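Leucyl-tRNA synthetase (Giardia intestinalis, PDB 3PZ6) probably attaches leucine to tRNA(Leu) at the expense of ATP, the piece crystallised here being its CP1 editing domain, which probably deacylates mischarged tRNA. Local coordinates at residues A[169-174]-A[210-215]; A[196-201]-A[218-223]; A[290-295]-A[301-306]. The protein carries 2 engineered substitutions. All coordinates share one frame; numbering follows the deposited sequence.

Overall arrangement
Contacts 1 and 2 have centres about 10 Å apart and touch, with Leu170 packing on Leu220 and Val214 on Ile201; their segments alternate along the chain, and the touching side chains join strand 167-171, helix 192-202 and the turns around helices 208-211 and 216-219 into one region. Contact 2 is its buried part, apolar with a tyrosine hydroxyl beside main-chain carbonyls; contact 1 runs outward, from a buried proline to an exposed carboxylate. Contact 3 lies on the opposite side of the chain's centre, about 28 Å from contact 1 between centres, and joins helix 284-297 to strand 301-305 by packing, with a partly exposed arginine at one end. Contacts 1 and 3 reach the same mixed sheet.

Contact 1 of 3, residues A[169-174]-A[210-215]; sequences VLPLET and EKYGVD
Tyr212 meets Pro171, the last residue of strand 167-171, with its ring face and Glu173, in the loop beyond, with its hydroxyl; outward from CB it passes from apolar to polar ground. CB itself only grazes Pro171 CG. The torsion about the first bond (chi1 -69°) sets CG opposite the carbonyl carbon and sends the ring along the proline. At CD2 the packing is closest, 3.6 Å from Pro171 CG. CE2 is shared, with Pro171 CB on one hand and Glu173 OE1 on the other. The ring has Pro171 CB 3.9 Å from its centroid and 17° off the normal, a CH-pi contact displaced toward the rim; the aliphatic part of Lys211 covers the opposite face, its CG over the ring centre.

At the tip, the phenol OH gives a hydrogen bond to Glu173 OE1, 2.7 Å away. That oxygen lies at the ring edge, in the ring plane, and accepts through its anti lone pair, the one turned from OE2, while the carboxylate is rotated 75° against the ring. The Lys211 ammonium remains near without touching: NZ is 5.2 Å from Glu173 OE1.

The last turn of helix 208-211 ends in a Schellman motif, where Gly213, at positive phi, bonds through N to Glu210 O. Behind the contact, Pro171 also packs on Ile201 of helix 192-202, and Pro102 touches both Pro171 and Tyr212. The contact thus ties the end of strand 167-171, and the loop that follows it, to the turn after helix 208-211. With proline and lysine methylenes on its two faces the ring has little freedom to tilt, and the nearby lysine would be expected to favour the charged form of the glutamate that accepts the hydrogen bond from the phenol.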
loop_
_atom_site.group_PDB
_atom_site.type_symbol
_atom_site.label_atom_id
_atom_site.label_comp_id
_atom_site.label_asym_id
_atom_site.label_seq_id
_atom_site.Cartn_x
_atom_site.Cartn_y
_atom_site.Cartn_z
ATOM N N VAL A 169 -3.712 -1.634 -6.384
ATOM C CA VAL A 169 -2.381 -1.141 -6.684
ATOM C C VAL A 169 -2.510 -0.139 -7.827
ATOM O O VAL A 169 -2.982 -0.486 -8.904
ATOM C CB VAL A 169 -1.452 -2.297 -7.135
ATOM C CG1 VAL A 169 -0.095 -1.760 -7.563
ATOM C CG2 VAL A 169 -1.307 -3.342 -6.044
ATOM N N LEU A 170 -2.079 1.093 -7.595
ATOM C CA LEU A 170 -2.305 2.159 -8.557
ATOM C C LEU A 170 -0.996 2.797 -9.055
ATOM O O LEU A 170 0.060 2.622 -8.431
ATOM C CB LEU A 170 -3.245 3.206 -7.959
ATOM C CG LEU A 170 -4.646 2.760 -7.534
ATOM C CD1 LEU A 170 -5.454 3.993 -7.163
ATOM C CD2 LEU A 170 -5.363 1.967 -8.632
ATOM N N PRO A 171 -1.062 3.525 -10.188
ATOM C CA PRO A 171 0.123 4.083 -10.815
ATOM C C PRO A 171 0.599 5.407 -10.213
ATOM O O PRO A 171 -0.166 6.373 -10.128
ATOM C CB PRO A 171 -0.323 4.283 -12.274
ATOM C CG PRO A 171 -1.761 4.507 -12.192
ATOM C CD PRO A 171 -2.263 3.732 -11.014
ATOM N N LEU A 172 1.858 5.432 -9.786
ATOM C CA LEU A 172 2.519 6.677 -9.423
ATOM C C LEU A 172 3.785 6.843 -10.258
ATOM O O LEU A 172 4.759 6.127 -10.074
ATOM C CB LEU A 172 2.822 6.734 -7.925
ATOM C CG LEU A 172 3.303 8.093 -7.376
ATOM C CD1 LEU A 172 2.252 9.200 -7.553
ATOM C CD2 LEU A 172 3.713 7.968 -5.919
ATOM N N GLU A 173 3.753 7.796 -11.180
ATOM C CA GLU A 173 4.816 7.977 -12.172
ATOM C C GLU A 173 6.126 8.548 -11.626
ATOM O O GLU A 173 7.147 8.522 -12.318
ATOM C CB GLU A 173 4.323 8.855 -13.324
ATOM C CG GLU A 173 3.266 8.196 -14.182
ATOM C CD GLU A 173 2.579 9.172 -15.127
ATOM O OE1 GLU A 173 2.162 8.733 -16.225
ATOM O OE2 GLU A 173 2.451 10.374 -14.779
ATOM N N THR A 174 6.092 9.048 -10.393
ATOM C CA THR A 174 7.252 9.705 -9.788
ATOM C C THR A 174 8.000 8.829 -8.775
ATOM O O THR A 174 8.918 9.304 -8.105
ATOM C CB THR A 174 6.854 11.038 -9.109
ATOM O OG1 THR A 174 5.958 10.777 -8.020
ATOM C CG2 THR A 174 6.184 11.981 -10.106
ATOM N N GLU A 210 -7.550 6.499 -18.056
ATOM C CA GLU A 210 -7.730 5.693 -19.261
ATOM C C GLU A 210 -6.410 5.114 -19.716
ATOM O O GLU A 210 -6.346 3.949 -20.109
ATOM C CB GLU A 210 -8.296 6.521 -20.417
ATOM C CG GLU A 210 -9.357 7.537 -20.052
ATOM C CD GLU A 210 -9.951 8.233 -21.281
ATOM O OE1 GLU A 210 -9.874 9.482 -21.354
ATOM O OE2 GLU A 210 -10.492 7.528 -22.166
ATOM N N LYS A 211 -5.372 5.947 -19.677
ATOM C CA LYS A 211 -4.019 5.562 -20.069
ATOM C C LYS A 211 -3.534 4.277 -19.390
ATOM O O LYS A 211 -2.809 3.500 -19.999
ATOM C CB LYS A 211 -3.031 6.707 -19.796
ATOM C CG LYS A 211 -1.562 6.307 -19.932
ATOM C CD LYS A 211 -0.633 7.477 -19.731
ATOM C CE LYS A 211 0.812 7.015 -19.513
ATOM N NZ LYS A 211 1.346 6.176 -20.639
ATOM N N TYR A 212 -3.933 4.066 -18.141
ATOM C CA TYR A 212 -3.514 2.893 -17.371
ATOM C C TYR A 212 -4.634 1.865 -17.183
ATOM O O TYR A 212 -4.456 0.875 -16.471
ATOM C CB TYR A 212 -2.945 3.314 -16.007
ATOM C CG TYR A 212 -1.627 4.046 -16.099
ATOM C CD1 TYR A 212 -0.495 3.404 -16.597
ATOM C CD2 TYR A 212 -1.510 5.375 -15.687
ATOM C CE1 TYR A 212 0.721 4.048 -16.684
ATOM C CE2 TYR A 212 -0.293 6.044 -15.772
ATOM C CZ TYR A 212 0.825 5.370 -16.271
ATOM O OH TYR A 212 2.052 5.999 -16.382
ATOM N N GLY A 213 -5.784 2.113 -17.811
ATOM C CA GLY A 213 -6.885 1.152 -17.830
ATOM C C GLY A 213 -7.653 1.048 -16.529
ATOM O O GLY A 213 -8.213 -0.009 -16.214
ATOM N N VAL A 214 -7.681 2.146 -15.779
ATOM C CA VAL A 214 -8.283 2.167 -14.453
ATOM C C VAL A 214 -9.786 2.201 -14.586
ATOM O O VAL A 214 -10.331 3.087 -15.244
ATOM C CB VAL A 214 -7.815 3.402 -13.606
ATOM C CG1 VAL A 214 -8.458 3.397 -12.226
ATOM C CG2 VAL A 214 -6.308 3.428 -13.466
ATOM N N ASP A 215 -10.450 1.231 -13.967
ATOM C CA ASP A 215 -11.884 1.319 -13.725
ATOM C C ASP A 215 -12.070 2.176 -12.464
ATOM O O ASP A 215 -11.905 1.688 -11.334
ATOM C CB ASP A 215 -12.491 -0.081 -13.546
ATOM C CG ASP A 215 -14.021 -0.062 -13.417
ATOM O OD1 ASP A 215 -14.589 0.864 -12.779
ATOM O OD2 ASP A 215 -14.667 -0.991 -13.952
#

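Contact 2 of 3, residues A[196-201]-A[218-223]; sequences ACYKDI and LMLEPY
Tyr198 and Leu220 supply most of the apolar packing here, their side chains running past each other in opposite directions. Both methyls of Leu220 touch Tyr198, and CD1 touches Ile201 as well. CD2 sits obliquely beside the CD1-CE1 side of the tyrosine ring, 3.6 Å from Tyr198 CE1 and only slightly farther from CD1. Leu220 CD1 lies between Tyr198 and Ile201, where it is 3.6 Å from Ile201 CB and as close to the CG2 methyl; it also lies over one face of the Tyr198 ring and near that residue's carbonyl oxygen. Ile201 and Leu220 cross at about a right angle, CD1 being the methyl that meets the isoleucine branch point.

Polar contact is confined to the phenol oxygen. With CG turned opposite the backbone N (chi1 170°), the Tyr198 ring leans out from the helix and carries its OH to the main chain of the turn. There it has two carbonyl oxygens close by: Leu220 O at 3.2 Å and Tyr223 O at 2.9 Å. The single phenol proton could serve Leu220 O, but that assignment is not settled. Both carbonyls belong to the ends of a type I beta turn, Leu220 to Tyr223, closed by a bond of 2.9 Å from Tyr223 N to Leu220 O. Leu220 O thus has the turn's own amide as a donor as well as the phenol close by.

The turn follows directly on helix 216-219, and the contact presses it against helix 192-202. The Tyr223 ring also meets Tyr164 edge-to-face. On the sheet side, Met219 and Tyr223 pack on Phe168 of strand 167-171 and Tyr198 reaches Asn97 of strand 97-100, so helix and turn lie together upon these neighbouring strands.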
loop_
_atom_site.group_PDB
_atom_site.type_symbol
_atom_site.label_atom_id
_atom_site.label_comp_id
_atom_site.label_asym_id
_atom_site.label_seq_id
_atom_site.Cartn_x
_atom_site.Cartn_y
_atom_site.Cartn_z
ATOM N N ALA A 196 -3.221 14.306 -4.268
ATOM C CA ALA A 196 -3.147 14.911 -5.599
ATOM C C ALA A 196 -3.237 13.837 -6.691
ATOM O O ALA A 196 -4.064 13.930 -7.595
ATOM C CB ALA A 196 -1.880 15.752 -5.751
ATOM N N CYS A 197 -2.409 12.803 -6.581
ATOM C CA CYS A 197 -2.446 11.712 -7.535
ATOM C C CYS A 197 -3.771 10.961 -7.502
ATOM O O CYS A 197 -4.334 10.639 -8.549
ATOM C CB CYS A 197 -1.303 10.742 -7.309
ATOM S SG CYS A 197 -1.230 9.549 -8.646
ATOM N N TYR A 198 -4.267 10.703 -6.293
ATOM C CA TYR A 198 -5.538 10.024 -6.103
ATOM C C TYR A 198 -6.646 10.775 -6.844
ATOM O O TYR A 198 -7.394 10.179 -7.622
ATOM C CB TYR A 198 -5.832 9.885 -4.604
ATOM C CG TYR A 198 -7.230 9.415 -4.263
ATOM C CD1 TYR A 198 -7.516 8.058 -4.105
ATOM C CD2 TYR A 198 -8.265 10.329 -4.089
ATOM C CE1 TYR A 198 -8.805 7.629 -3.787
ATOM C CE2 TYR A 198 -9.547 9.908 -3.777
ATOM C CZ TYR A 198 -9.810 8.562 -3.627
ATOM O OH TYR A 198 -11.092 8.158 -3.316
ATOM N N LYS A 199 -6.715 12.085 -6.624
ATOM C CA LYS A 199 -7.701 12.962 -7.268
ATOM C C LYS A 199 -7.504 13.070 -8.787
ATOM O O LYS A 199 -8.472 13.105 -9.541
ATOM C CB LYS A 199 -7.671 14.347 -6.618
ATOM C CG LYS A 199 -8.793 15.264 -7.004
ATOM C CD LYS A 199 -8.389 16.686 -6.734
ATOM C CE LYS A 199 -9.357 17.672 -7.350
ATOM N NZ LYS A 199 -8.680 18.977 -7.582
ATOM N N ASP A 200 -6.254 13.124 -9.230
ATOM C CA ASP A 200 -5.938 13.045 -10.662
ATOM C C ASP A 200 -6.541 11.804 -11.355
ATOM O O ASP A 200 -7.114 11.919 -12.443
ATOM C CB ASP A 200 -4.424 13.084 -10.887
ATOM C CG ASP A 200 -3.850 14.490 -10.801
ATOM O OD1 ASP A 200 -4.636 15.473 -10.742
ATOM O OD2 ASP A 200 -2.602 14.612 -10.795
ATOM N N ILE A 201 -6.405 10.634 -10.720
ATOM C CA ILE A 201 -6.956 9.394 -11.248
ATOM C C ILE A 201 -8.486 9.475 -11.241
ATOM O O ILE A 201 -9.133 9.196 -12.253
ATOM C CB ILE A 201 -6.504 8.143 -10.431
ATOM C CG1 ILE A 201 -4.986 8.131 -10.162
ATOM C CG2 ILE A 201 -7.008 6.845 -11.075
ATOM C CD1 ILE A 201 -4.120 7.530 -11.234
ATOM N N LEU A 218 -14.807 1.251 -9.648
ATOM C CA LEU A 218 -14.510 0.035 -8.892
ATOM C C LEU A 218 -13.245 0.182 -8.047
ATOM O O LEU A 218 -13.148 -0.402 -6.980
ATOM C CB LEU A 218 -14.354 -1.152 -9.850
ATOM C CG LEU A 218 -13.976 -2.535 -9.297
ATOM C CD1 LEU A 218 -15.155 -3.197 -8.577
ATOM C CD2 LEU A 218 -13.421 -3.459 -10.399
ATOM N N MET A 219 -12.286 0.974 -8.521
ATOM C CA MET A 219 -10.959 1.002 -7.923
ATOM C C MET A 219 -10.642 2.216 -7.039
ATOM O O MET A 219 -9.676 2.187 -6.284
ATOM C CB MET A 219 -9.890 0.818 -9.010
ATOM C CG MET A 219 -10.053 -0.456 -9.833
ATOM S SD MET A 219 -8.822 -0.584 -11.137
ATOM C CE MET A 219 -9.250 -2.147 -11.927
ATOM N N LEU A 220 -11.462 3.261 -7.110
ATOM C CA LEU A 220 -11.213 4.498 -6.355
ATOM C C LEU A 220 -12.413 5.055 -5.607
ATOM O O LEU A 220 -12.297 5.403 -4.433
ATOM C CB LEU A 220 -10.645 5.594 -7.261
ATOM C CG LEU A 220 -9.155 5.567 -7.557
ATOM C CD1 LEU A 220 -8.742 6.951 -7.935
ATOM C CD2 LEU A 220 -8.396 5.148 -6.317
ATOM N N GLU A 221 -13.552 5.154 -6.289
ATOM C CA GLU A 221 -14.793 5.675 -5.700
ATOM C C GLU A 221 -15.241 5.016 -4.386
ATOM O O GLU A 221 -15.729 5.712 -3.500
ATOM C CB GLU A 221 -15.926 5.651 -6.726
ATOM C CG GLU A 221 -15.840 6.798 -7.739
ATOM C CD GLU A 221 -16.862 6.701 -8.868
ATOM O OE1 GLU A 221 -17.863 5.945 -8.732
ATOM O OE2 GLU A 221 -16.656 7.395 -9.896
ATOM N N PRO A 222 -15.078 3.679 -4.248
ATOM C CA PRO A 222 -15.425 3.092 -2.949
ATOM C C PRO A 222 -14.360 3.282 -1.860
ATOM O O PRO A 222 -14.593 2.907 -0.712
ATOM C CB PRO A 222 -15.588 1.595 -3.264
ATOM C CG PRO A 222 -15.405 1.449 -4.743
ATOM C CD PRO A 222 -14.671 2.642 -5.211
ATOM N N TYR A 223 -13.208 3.850 -2.206
ATOM C CA TYR A 223 -12.121 4.022 -1.239
ATOM C C TYR A 223 -11.800 5.494 -1.030
ATOM O O TYR A 223 -10.741 5.987 -1.422
ATOM C CB TYR A 223 -10.883 3.236 -1.676
ATOM C CG TYR A 223 -11.223 1.856 -2.178
ATOM C CD1 TYR A 223 -11.374 0.791 -1.290
ATOM C CD2 TYR A 223 -11.425 1.620 -3.541
ATOM C CE1 TYR A 223 -11.708 -0.470 -1.749
ATOM C CE2 TYR A 223 -11.763 0.362 -4.007
ATOM C CZ TYR A 223 -11.902 -0.679 -3.109
ATOM O OH TYR A 223 -12.239 -1.933 -3.565
#

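Contact 3 of 3, residues A[290-295]-A[301-306]; sequences SCRDLL and CIVYSE
Arg292 lays the end of its side chain across Val303, the two running at about a right angle, with NH2 3.5 Å from the CG2 methyl and a little farther from CG1. The chain is extended from CG to NE, starting with CG opposite the backbone N (chi1 -171°), and that reach carries the guanidinium from the helix over the strand. Its other terminal nitrogen turns back: NH1 forms a salt bridge with Asp293 OD1 at 3.2 Å, the oxygen sitting at the guanidinium edge, in its plane. The bond is bent, with an N-H...O angle of 137°, and may limit the group's rotation beside the valine.

The two elements are sequential, helix 284-297 turning within a few residues into strand 301-305, which pairs antiparallel with strand 10-18 at the start of the chain. The helix thereby covers a face of the domain's mixed sheet, where Arg292 also touches Ile12 and Leu295 touches Ile14.

Nearer the connection, Leu295 and Cys301 meet in buried surroundings. The sulfur of Cys301 takes the position between its backbone N and carbonyl carbon (chi1 87°), from which SG comes 3.9 Å from Leu295 CB.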
loop_
_atom_site.group_PDB
_atom_site.type_symbol
_atom_site.label_atom_id
_atom_site.label_comp_id
_atom_site.label_asym_id
_atom_site.label_seq_id
_atom_site.Cartn_x
_atom_site.Cartn_y
_atom_site.Cartn_z
ATOM N N SER A 290 3.625 2.781 19.225
ATOM C CA SER A 290 2.679 1.731 19.582
ATOM C C SER A 290 2.121 1.016 18.372
ATOM O O SER A 290 1.960 -0.203 18.397
ATOM C CB SER A 290 1.529 2.310 20.403
ATOM O OG SER A 290 2.010 2.857 21.616
ATOM N N CYS A 291 1.807 1.780 17.324
ATOM C CA CYS A 291 1.306 1.222 16.069
ATOM C C CYS A 291 2.363 0.347 15.411
ATOM O O CYS A 291 2.040 -0.686 14.821
ATOM C CB CYS A 291 0.845 2.325 15.114
ATOM S SG CYS A 291 -0.929 2.678 15.205
ATOM N N ARG A 292 3.622 0.766 15.530
ATOM C CA ARG A 292 4.760 -0.034 15.085
ATOM C C ARG A 292 4.713 -1.432 15.705
ATOM O O ARG A 292 4.724 -2.432 14.989
ATOM C CB ARG A 292 6.077 0.667 15.436
ATOM C CG ARG A 292 7.308 0.009 14.827
ATOM C CD ARG A 292 8.591 0.385 15.559
ATOM N NE ARG A 292 9.687 -0.522 15.213
ATOM C CZ ARG A 292 9.889 -1.722 15.767
ATOM N NH1 ARG A 292 9.073 -2.186 16.712
ATOM N NH2 ARG A 292 10.918 -2.464 15.373
ATOM N N ASP A 293 4.623 -1.488 17.032
ATOM C CA ASP A 293 4.627 -2.751 17.777
ATOM C C ASP A 293 3.452 -3.666 17.437
ATOM O O ASP A 293 3.615 -4.886 17.364
ATOM C CB ASP A 293 4.665 -2.489 19.289
ATOM C CG ASP A 293 5.890 -1.677 19.723
ATOM O OD1 ASP A 293 6.849 -1.523 18.931
ATOM O OD2 ASP A 293 5.889 -1.194 20.876
ATOM N N LEU A 294 2.273 -3.079 17.237
ATOM C CA LEU A 294 1.082 -3.846 16.867
ATOM C C LEU A 294 1.273 -4.504 15.500
ATOM O O LEU A 294 0.904 -5.664 15.307
ATOM C CB LEU A 294 -0.167 -2.958 16.884
ATOM C CG LEU A 294 -1.537 -3.542 16.498
ATOM C CD1 LEU A 294 -1.982 -4.690 17.408
ATOM C CD2 LEU A 294 -2.605 -2.450 16.466
ATOM N N LEU A 295 1.872 -3.760 14.569
ATOM C CA LEU A 295 2.149 -4.259 13.224
ATOM C C LEU A 295 3.077 -5.471 13.261
ATOM O O LEU A 295 2.921 -6.400 12.467
ATOM C CB LEU A 295 2.741 -3.151 12.335
ATOM C CG LEU A 295 1.796 -2.088 11.754
ATOM C CD1 LEU A 295 2.546 -0.805 11.451
ATOM C CD2 LEU A 295 1.076 -2.589 10.510
ATOM N N CYS A 301 4.281 -6.371 9.169
ATOM C CA CYS A 301 5.383 -5.550 8.703
ATOM C C CYS A 301 6.746 -6.224 8.857
ATOM O O CYS A 301 6.897 -7.185 9.612
ATOM C CB CYS A 301 5.370 -4.180 9.391
ATOM S SG CYS A 301 6.238 -4.104 10.972
ATOM N N ILE A 302 7.719 -5.710 8.110
ATOM C CA ILE A 302 9.117 -6.092 8.225
ATOM C C ILE A 302 9.918 -4.817 8.475
ATOM O O ILE A 302 9.835 -3.859 7.705
ATOM C CB ILE A 302 9.616 -6.787 6.938
ATOM C CG1 ILE A 302 8.974 -8.170 6.790
ATOM C CG2 ILE A 302 11.148 -6.897 6.933
ATOM C CD1 ILE A 302 9.065 -8.753 5.388
ATOM N N VAL A 303 10.679 -4.797 9.563
ATOM C CA VAL A 303 11.473 -3.621 9.909
ATOM C C VAL A 303 12.872 -3.794 9.339
ATOM O O VAL A 303 13.491 -4.840 9.523
ATOM C CB VAL A 303 11.533 -3.384 11.443
ATOM C CG1 VAL A 303 12.263 -2.084 11.763
ATOM C CG2 VAL A 303 10.133 -3.359 12.046
ATOM N N TYR A 304 13.356 -2.775 8.633
ATOM C CA TYR A 304 14.706 -2.798 8.065
ATOM C C TYR A 304 15.383 -1.421 8.091
ATOM O O TYR A 304 14.832 -0.467 8.644
ATOM C CB TYR A 304 14.703 -3.417 6.653
ATOM C CG TYR A 304 14.119 -2.558 5.546
ATOM C CD1 TYR A 304 14.951 -1.933 4.617
ATOM C CD2 TYR A 304 12.739 -2.395 5.408
ATOM C CE1 TYR A 304 14.427 -1.157 3.589
ATOM C CE2 TYR A 304 12.207 -1.622 4.384
ATOM C CZ TYR A 304 13.056 -1.006 3.480
ATOM O OH TYR A 304 12.539 -0.231 2.470
ATOM N N SER A 305 16.582 -1.330 7.516
ATOM C CA SER A 305 17.344 -0.077 7.487
ATOM C C SER A 305 18.132 0.102 6.187
ATOM O O SER A 305 18.416 -0.867 5.485
ATOM C CB SER A 305 18.266 0.026 8.711
ATOM O OG SER A 305 18.689 -1.252 9.152
ATOM N N GLU A 306 18.467 1.353 5.870
ATOM C CA GLU A 306 19.198 1.700 4.645
ATOM C C GLU A 306 20.105 2.921 4.852
ATOM O O GLU A 306 19.811 3.775 5.696
ATOM C CB GLU A 306 18.219 1.961 3.500
#